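Local atomic coordinates of peptidase M28 (Shewanella amazonensis SB2B, PDB entry 3IIB), a protein that is a zinc-binding, M28-family metallopeptidase that probably works as a carboxypeptidase or dipeptidase, as in the related plasma glutamate carboxypeptidase. Residues L106-V111 with G165-I170; G185-E190 with I196-I201. All blocks are in the same frame, centred on the assembly; numbering follows the deposited sequence.

Interaction 1 of 2, residues L106-V111 with G165-I170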
ATOM      1  N   LEU A 106      13.214  -2.567  23.928  1.00 18.34           N
ATOM      2  CA  LEU A 106      14.424  -2.253  23.151  1.00 16.02           C
ATOM      3  C   LEU A 106      14.404  -0.854  22.506  1.00 11.86           C
ATOM      4  O   LEU A 106      13.635  -0.597  21.577  1.00 16.56           O
ATOM      5  CB  LEU A 106      14.633  -3.284  22.075  1.00 15.36           C
ATOM      6  CG  LEU A 106      15.894  -3.226  21.229  1.00 16.45           C
ATOM      7  CD1 LEU A 106      17.152  -3.249  22.120  1.00 28.91           C
ATOM      8  CD2 LEU A 106      15.898  -4.398  20.229  1.00 18.23           C
ATOM      9  N   SER A 107      15.265   0.021  23.001  1.00 10.54           N
ATOM     10  CA  SER A 107      15.462   1.355  22.428  0.60 10.96           C
ATOM     11  C   SER A 107      16.975   1.513  22.248  1.00 10.90           C
ATOM     12  O   SER A 107      17.725   1.211  23.164  1.00 13.31           O
ATOM     13  CB  SER A 107      14.925   2.439  23.365  0.60 11.39           C
ATOM     14  OG  SER A 107      13.528   2.293  23.599  0.60 10.24           O
ATOM     15  N   ALA A 108      17.419   1.971  21.083  1.00  7.01           N
ATOM     16  CA  ALA A 108      18.840   2.014  20.775  1.00  6.90           C
ATOM     17  C   ALA A 108      19.112   2.937  19.631  1.00  7.62           C
ATOM     18  O   ALA A 108      18.250   3.122  18.764  1.00  7.06           O
ATOM     19  CB  ALA A 108      19.362   0.614  20.409  1.00  6.42           C
ATOM     20  N   THR A 109      20.336   3.459  19.603  1.00  8.58           N
ATOM     21  CA  THR A 109      20.858   4.200  18.448  1.00  8.28           C
ATOM     22  C   THR A 109      21.121   3.240  17.310  1.00  8.69           C
ATOM     23  O   THR A 109      21.585   2.113  17.525  1.00  8.79           O
ATOM     24  CB  THR A 109      22.152   4.909  18.842  1.00  9.37           C
ATOM     25  OG1 THR A 109      21.834   5.805  19.908  1.00 10.21           O
ATOM     26  CG2 THR A 109      22.784   5.669  17.673  1.00  8.54           C
ATOM     27  N   ILE A 110      20.806   3.651  16.091  1.00  8.67           N
ATOM     28  CA  ILE A 110      21.081   2.820  14.923  1.00  7.60           C
ATOM     29  C   ILE A 110      22.390   3.196  14.240  1.00  8.77           C
ATOM     30  O   ILE A 110      22.929   4.288  14.461  1.00  9.88           O
ATOM     31  CB  ILE A 110      19.894   2.846  13.893  1.00  8.61           C
ATOM     32  CG1 ILE A 110      19.812   4.181  13.189  1.00 12.68           C
ATOM     33  CG2 ILE A 110      18.545   2.491  14.569  1.00  7.84           C
ATOM     34  CD1 ILE A 110      18.911   4.189  12.005  1.00 12.57           C
ATOM     35  N   VAL A 111      22.913   2.270  13.450  1.00  6.87           N
ATOM     36  CA  VAL A 111      24.028   2.507  12.547  1.00  8.36           C
ATOM     37  C   VAL A 111      23.609   1.985  11.187  1.00  7.40           C
ATOM     38  O   VAL A 111      23.200   0.837  11.061  1.00  6.45           O
ATOM     39  CB  VAL A 111      25.351   1.830  12.998  1.00  8.99           C
ATOM     40  CG1 VAL A 111      26.499   2.166  11.996  1.00  5.76           C
ATOM     41  CG2 VAL A 111      25.731   2.231  14.407  1.00  6.58           C
ATOM     42  N   GLY A 165      28.148  -6.897  17.579  1.00  6.67           N
ATOM     43  CA  GLY A 165      27.669  -6.434  18.873  1.00  5.80           C
ATOM     44  C   GLY A 165      26.241  -5.892  18.907  1.00  4.42           C
ATOM     45  O   GLY A 165      25.749  -5.551  19.974  1.00  6.47           O
ATOM     46  N   ALA A 166      25.570  -5.846  17.752  1.00  4.87           N
ATOM     47  CA  ALA A 166      24.243  -5.278  17.665  1.00  6.80           C
ATOM     48  C   ALA A 166      23.286  -6.029  18.567  1.00  8.31           C
ATOM     49  O   ALA A 166      23.426  -7.236  18.758  1.00  6.99           O
ATOM     50  CB  ALA A 166      23.714  -5.276  16.208  1.00  4.15           C
ATOM     51  N   VAL A 167      22.342  -5.284  19.142  1.00  6.13           N
ATOM     52  CA  VAL A 167      21.303  -5.855  19.976  1.00  6.70           C
ATOM     53  C   VAL A 167      20.034  -6.064  19.164  1.00  6.79           C
ATOM     54  O   VAL A 167      19.046  -6.555  19.702  1.00  7.68           O
ATOM     55  CB  VAL A 167      21.014  -4.967  21.192  1.00  8.97           C
ATOM     56  CG1 VAL A 167      22.187  -4.994  22.132  1.00 11.93           C
ATOM     57  CG2 VAL A 167      20.685  -3.506  20.777  1.00  7.07           C
ATOM     58  N   GLY A 168      20.065  -5.654  17.894  1.00  5.50           N
ATOM     59  CA  GLY A 168      18.942  -5.815  16.985  1.00  5.31           C
ATOM     60  C   GLY A 168      19.286  -5.397  15.574  1.00  6.29           C
ATOM     61  O   GLY A 168      20.308  -4.757  15.350  1.00  5.45           O
ATOM     62  N   ILE A 169      18.404  -5.726  14.615  1.00  6.27           N
ATOM     63  CA  ILE A 169      18.574  -5.252  13.257  1.00  4.14           C
ATOM     64  C   ILE A 169      17.221  -4.832  12.699  1.00  4.96           C
ATOM     65  O   ILE A 169      16.184  -5.468  12.955  1.00  3.98           O
ATOM     66  CB  ILE A 169      19.246  -6.275  12.364  1.00  5.25           C
ATOM     67  CG1 ILE A 169      19.387  -5.764  10.936  1.00  4.71           C
ATOM     68  CG2 ILE A 169      18.485  -7.634  12.336  1.00  4.19           C
ATOM     69  CD1 ILE A 169      20.317  -6.664  10.099  1.00  8.09           C
ATOM     70  N   ILE A 170      17.228  -3.689  12.004  1.00  5.87           N
ATOM     71  CA  ILE A 170      16.137  -3.355  11.102  1.00  4.79           C
ATOM     72  C   ILE A 170      16.685  -3.295   9.698  1.00  6.57           C
ATOM     73  O   ILE A 170      17.804  -2.828   9.488  1.00  4.61           O
ATOM     74  CB  ILE A 170      15.430  -2.005  11.441  1.00  8.28           C
ATOM     75  CG1 ILE A 170      16.434  -0.890  11.667  1.00  4.09           C
ATOM     76  CG2 ILE A 170      14.480  -2.172  12.701  1.00  7.27           C
ATOM     77  CD1 ILE A 170      15.815   0.582  11.573  1.00  6.60           C
TER
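Leu106 and Val167 meet branch against branch, their side chains crossing obliquely so that CD1 of Leu106 lies 3.8 Å from CG2 of Val167. The other methyl of Leu106, CD2, is directed at the main chain of 165-170, 3.9 Å from the carbonyl O of Val167. The leucine thus straddles Val167, with one branch on its side chain and the other on its main chain. This reach depends on the first torsion of Leu106 (chi1 -175°), which sets CG opposite the backbone N. CG2 of Val167 also approaches Ala108, 4.3 Å from its CB, and the valine branch therefore bridges two residues that both direct their CB toward it. Gly168 follows directly: a beta carbon there would stand about 3.4 Å from CD2 of Leu106, a tight fit.

The segments are not sheet neighbours. Strand 131-134 runs between strands 106-113 and 168-172, pairing in parallel with each, and helix 145-163 makes the beta-alpha-beta crossover from the middle strand to the third. That helix finishes in a Schellman motif at Gly165, whose positive phi suits glycine. The touching parts of 106-111 and 165-170 lie 66° apart in direction.

A second, looser apolar meeting occurs further along, where CD1 of Ile170 approaches CG2 of Ile110 at 4.5 Å. The CB of Ile170 does not aim at 106-111; its extended outer bond (chi2 162°) carries the CD1 methyl across. Phe133 of the intervening strand, Ile221 of strand 220-242 and Ile209 of helix 203-213 each touch both isoleucines.

Interaction 2 of 2, residues G185-E190 with I196-I201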
ATOM      1  N   GLY A 185       9.629 -12.442   5.648  1.00  7.45           N
ATOM      2  CA  GLY A 185      10.346 -13.495   4.927  1.00  6.43           C
ATOM      3  C   GLY A 185      11.357 -14.145   5.843  1.00  6.04           C
ATOM      4  O   GLY A 185      11.680 -13.610   6.922  1.00  6.62           O
HETATM    5  N   MSE A 186      11.855 -15.285   5.410  1.00  7.21           N
HETATM    6  CA  MSE A 186      12.645 -16.136   6.275  1.00  9.19           C
HETATM    7  C   MSE A 186      13.975 -15.456   6.567  1.00  6.54           C
HETATM    8  O   MSE A 186      14.582 -14.739   5.721  1.00  7.60           O
HETATM    9  CB  MSE A 186      12.868 -17.494   5.625  1.00  6.59           C
HETATM   10  CG  MSE A 186      13.516 -18.485   6.485  1.00 12.52           C
HETATM   11 SE   MSE A 186      12.326 -19.018   7.753  0.75 17.70          SE
HETATM   12  CE  MSE A 186      13.395 -20.592   8.132  1.00 31.77           C
HETATM   13  N   MSE A 187      14.424 -15.662   7.789  1.00 10.54           N
HETATM   14  CA  MSE A 187      15.802 -15.391   8.138  1.00 11.81           C
HETATM   15  C   MSE A 187      16.298 -16.564   8.973  1.00 16.15           C
HETATM   16  O   MSE A 187      15.490 -17.389   9.470  1.00 15.38           O
HETATM   17  CB  MSE A 187      15.899 -14.121   8.908  1.00 14.70           C
HETATM   18  CG  MSE A 187      15.044 -14.137  10.075  1.00 11.88           C
HETATM   19 SE   MSE A 187      15.881 -13.338  11.594  0.75 15.32          SE
HETATM   20  CE  MSE A 187      17.354 -14.277  11.699  1.00  2.00           C
ATOM     21  N   ARG A 188      17.617 -16.701   9.040  1.00 12.04           N
ATOM     22  CA  ARG A 188      18.228 -17.805   9.778  1.00 10.85           C
ATOM     23  C   ARG A 188      19.235 -17.247  10.767  1.00  8.10           C
ATOM     24  O   ARG A 188      20.124 -16.514  10.378  1.00  9.12           O
ATOM     25  CB  ARG A 188      18.987 -18.764   8.842  1.00 14.33           C
ATOM     26  CG  ARG A 188      18.258 -19.238   7.614  1.00 22.92           C
ATOM     27  CD  ARG A 188      18.633 -20.662   7.238  1.00 37.32           C
ATOM     28  NE  ARG A 188      17.859 -21.621   8.031  1.00 49.66           N
ATOM     29  CZ  ARG A 188      16.772 -22.280   7.615  1.00 56.90           C
ATOM     30  NH1 ARG A 188      16.293 -22.135   6.377  1.00 60.74           N
ATOM     31  NH2 ARG A 188      16.155 -23.111   8.450  1.00 59.45           N
ATOM     32  N   TYR A 189      19.105 -17.648  12.020  1.00  9.02           N
ATOM     33  CA  TYR A 189      20.151 -17.453  12.988  1.00  8.31           C
ATOM     34  C   TYR A 189      21.230 -18.521  12.745  1.00 11.81           C
ATOM     35  O   TYR A 189      21.012 -19.474  12.006  1.00 10.95           O
ATOM     36  CB  TYR A 189      19.586 -17.575  14.401  1.00  8.78           C
ATOM     37  CG  TYR A 189      18.636 -16.456  14.745  1.00  9.95           C
ATOM     38  CD1 TYR A 189      19.062 -15.132  14.739  1.00  7.13           C
ATOM     39  CD2 TYR A 189      17.310 -16.720  15.067  1.00  8.78           C
ATOM     40  CE1 TYR A 189      18.186 -14.083  15.059  1.00  7.93           C
ATOM     41  CE2 TYR A 189      16.435 -15.688  15.380  1.00  9.69           C
ATOM     42  CZ  TYR A 189      16.888 -14.379  15.414  1.00  6.79           C
ATOM     43  OH  TYR A 189      15.996 -13.409  15.738  1.00  7.43           O
ATOM     44  N   GLU A 190      22.393 -18.310  13.333  1.00 10.51           N
ATOM     45  CA  GLU A 190      23.512 -19.205  13.224  1.00 11.72           C
ATOM     46  C   GLU A 190      23.866 -19.679  14.621  1.00 10.70           C
ATOM     47  O   GLU A 190      24.050 -18.881  15.565  1.00 11.35           O
ATOM     48  CB  GLU A 190      24.697 -18.481  12.593  1.00 11.76           C
ATOM     49  CG  GLU A 190      25.893 -19.353  12.361  1.00 24.37           C
ATOM     50  CD  GLU A 190      26.999 -18.625  11.620  1.00 24.93           C
ATOM     51  OE1 GLU A 190      26.719 -18.057  10.547  1.00 24.90           O
ATOM     52  OE2 GLU A 190      28.158 -18.650  12.100  1.00 28.39           O
ATOM     53  N   ILE A 196      19.347 -12.202  17.787  1.00  6.17           N
ATOM     54  CA  ILE A 196      18.837 -10.883  18.122  1.00  5.64           C
ATOM     55  C   ILE A 196      17.510 -10.603  17.360  1.00  4.01           C
ATOM     56  O   ILE A 196      17.287 -11.159  16.288  1.00  4.27           O
ATOM     57  CB  ILE A 196      19.898  -9.764  17.845  1.00  5.47           C
ATOM     58  CG1 ILE A 196      20.251  -9.739  16.356  1.00  6.94           C
ATOM     59  CG2 ILE A 196      21.123  -9.907  18.833  1.00  7.18           C
ATOM     60  CD1 ILE A 196      21.096  -8.492  15.902  1.00  5.30           C
ATOM     61  N   PRO A 197      16.644  -9.739  17.918  1.00  6.61           N
ATOM     62  CA  PRO A 197      15.427  -9.327  17.215  1.00  4.46           C
ATOM     63  C   PRO A 197      15.734  -8.696  15.863  1.00  5.98           C
ATOM     64  O   PRO A 197      16.688  -7.936  15.730  1.00  6.24           O
ATOM     65  CB  PRO A 197      14.792  -8.310  18.150  1.00  4.72           C
ATOM     66  CG  PRO A 197      15.405  -8.507  19.435  1.00 11.18           C
ATOM     67  CD  PRO A 197      16.777  -9.039  19.205  1.00  5.91           C
ATOM     68  N   ALA A 198      14.901  -9.003  14.879  1.00  5.96           N
ATOM     69  CA  ALA A 198      15.164  -8.669  13.486  1.00  5.04           C
ATOM     70  C   ALA A 198      13.831  -8.315  12.823  1.00  5.32           C
ATOM     71  O   ALA A 198      12.914  -9.122  12.867  1.00  4.46           O
ATOM     72  CB  ALA A 198      15.782  -9.872  12.755  1.00  4.84           C
ATOM     73  N   ALA A 199      13.751  -7.126  12.212  1.00  6.45           N
ATOM     74  CA  ALA A 199      12.536  -6.615  11.620  1.00  6.40           C
ATOM     75  C   ALA A 199      12.844  -5.897  10.321  1.00  6.11           C
ATOM     76  O   ALA A 199      13.964  -5.442  10.105  1.00  6.15           O
ATOM     77  CB  ALA A 199      11.856  -5.666  12.585  1.00  5.09           C
ATOM     78  N   ALA A 200      11.839  -5.837   9.462  1.00  3.82           N
ATOM     79  CA  ALA A 200      11.861  -5.020   8.242  1.00  4.31           C
ATOM     80  C   ALA A 200      10.926  -3.830   8.425  1.00  6.60           C
ATOM     81  O   ALA A 200       9.846  -3.960   9.018  1.00  7.39           O
ATOM     82  CB  ALA A 200      11.425  -5.846   7.037  1.00  4.39           C
ATOM     83  N   ILE A 201      11.352  -2.672   7.910  1.00  6.51           N
ATOM     84  CA  ILE A 201      10.531  -1.478   7.916  1.00  5.63           C
ATOM     85  C   ILE A 201      10.156  -1.153   6.487  1.00  6.61           C
ATOM     86  O   ILE A 201      10.785  -1.654   5.540  1.00  5.37           O
ATOM     87  CB  ILE A 201      11.187  -0.280   8.620  1.00  4.04           C
ATOM     88  CG1 ILE A 201      12.426   0.239   7.841  1.00  7.87           C
ATOM     89  CG2 ILE A 201      11.511  -0.627  10.066  1.00  8.28           C
ATOM     90  CD1 ILE A 201      13.211   1.373   8.547  1.00  6.71           C
TER
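Segments 185-190 and 196-201 run in roughly opposite senses without backbone pairing, Met187 facing Ala198 with 8.6 Å between their CA atoms and Tyr189 facing Ile196 with 8.4 Å between theirs. The first segment is irregular. It belongs to the long connection, devoid of helix, between the neighbouring parallel strands 168-172 and 198-201 of the mixed beta-sheet, and the second segment enters the later strand.

Tyr189 supplies the polar link. Its OH donates a hydrogen bond of 2.7 Å to the carbonyl O of Ile196, which sits at the ring edge, in the ring plane, and also lies 3.3 Å from CE1. The hydroxyl approaches from above the carbonyl plane, 49° out of it, with a C=O...OH angle of 131°. Because OH is also hydrogen-bonded to the backbone N of Ile99, two bonds fix the end of the ring. A phenylalanine here would keep the ring but would probably leave the carbonyl of Ile196 and the N of Ile99 without their shared partner.

The apolar part rests on Met187, a selenomethionine in this crystal. Its CB points toward 196-201, and SE packs 3.7 Å from CB of Ala198. Bends at chi2 and chi3 then fold the chain back toward its own segment. Ala158 of helix 145-163 touches Met187, Tyr189 and Ala198, closing the cluster from the helix side. The side chain of Met187 is about 10 Å from that of the zinc ligand His402 and about 13 Å from a zinc ion, outside the first shell of the metal centre. At the far end of the folded selenomethionine, the CE methyl of Met187 rests 3.4 Å above the plane of the Tyr189 ring, displaced toward its rim.

How the interactions relate
Interaction 1 closes before interaction 2 opens along the chain, and their centres lie 13 Å apart on the same side of the chain's centre. They share the mixed sheet through adjacent parallel strands, 168-172 and 198-201. Two probable backbone hydrogen bonds tie them directly: Ile169 N to Pro197 O and Ile169 O to Ala199 N, each 3.0 Å. Helix 145-163 also serves both, leading into 165-170 at its end and touching the cluster of interaction 2 through Ala158. Interaction 1 lies farther out, about 29 Å from the centre of the chain against about 18 Å for interaction 2, which is the nearer to the zinc centre; neither forms part of the metal site.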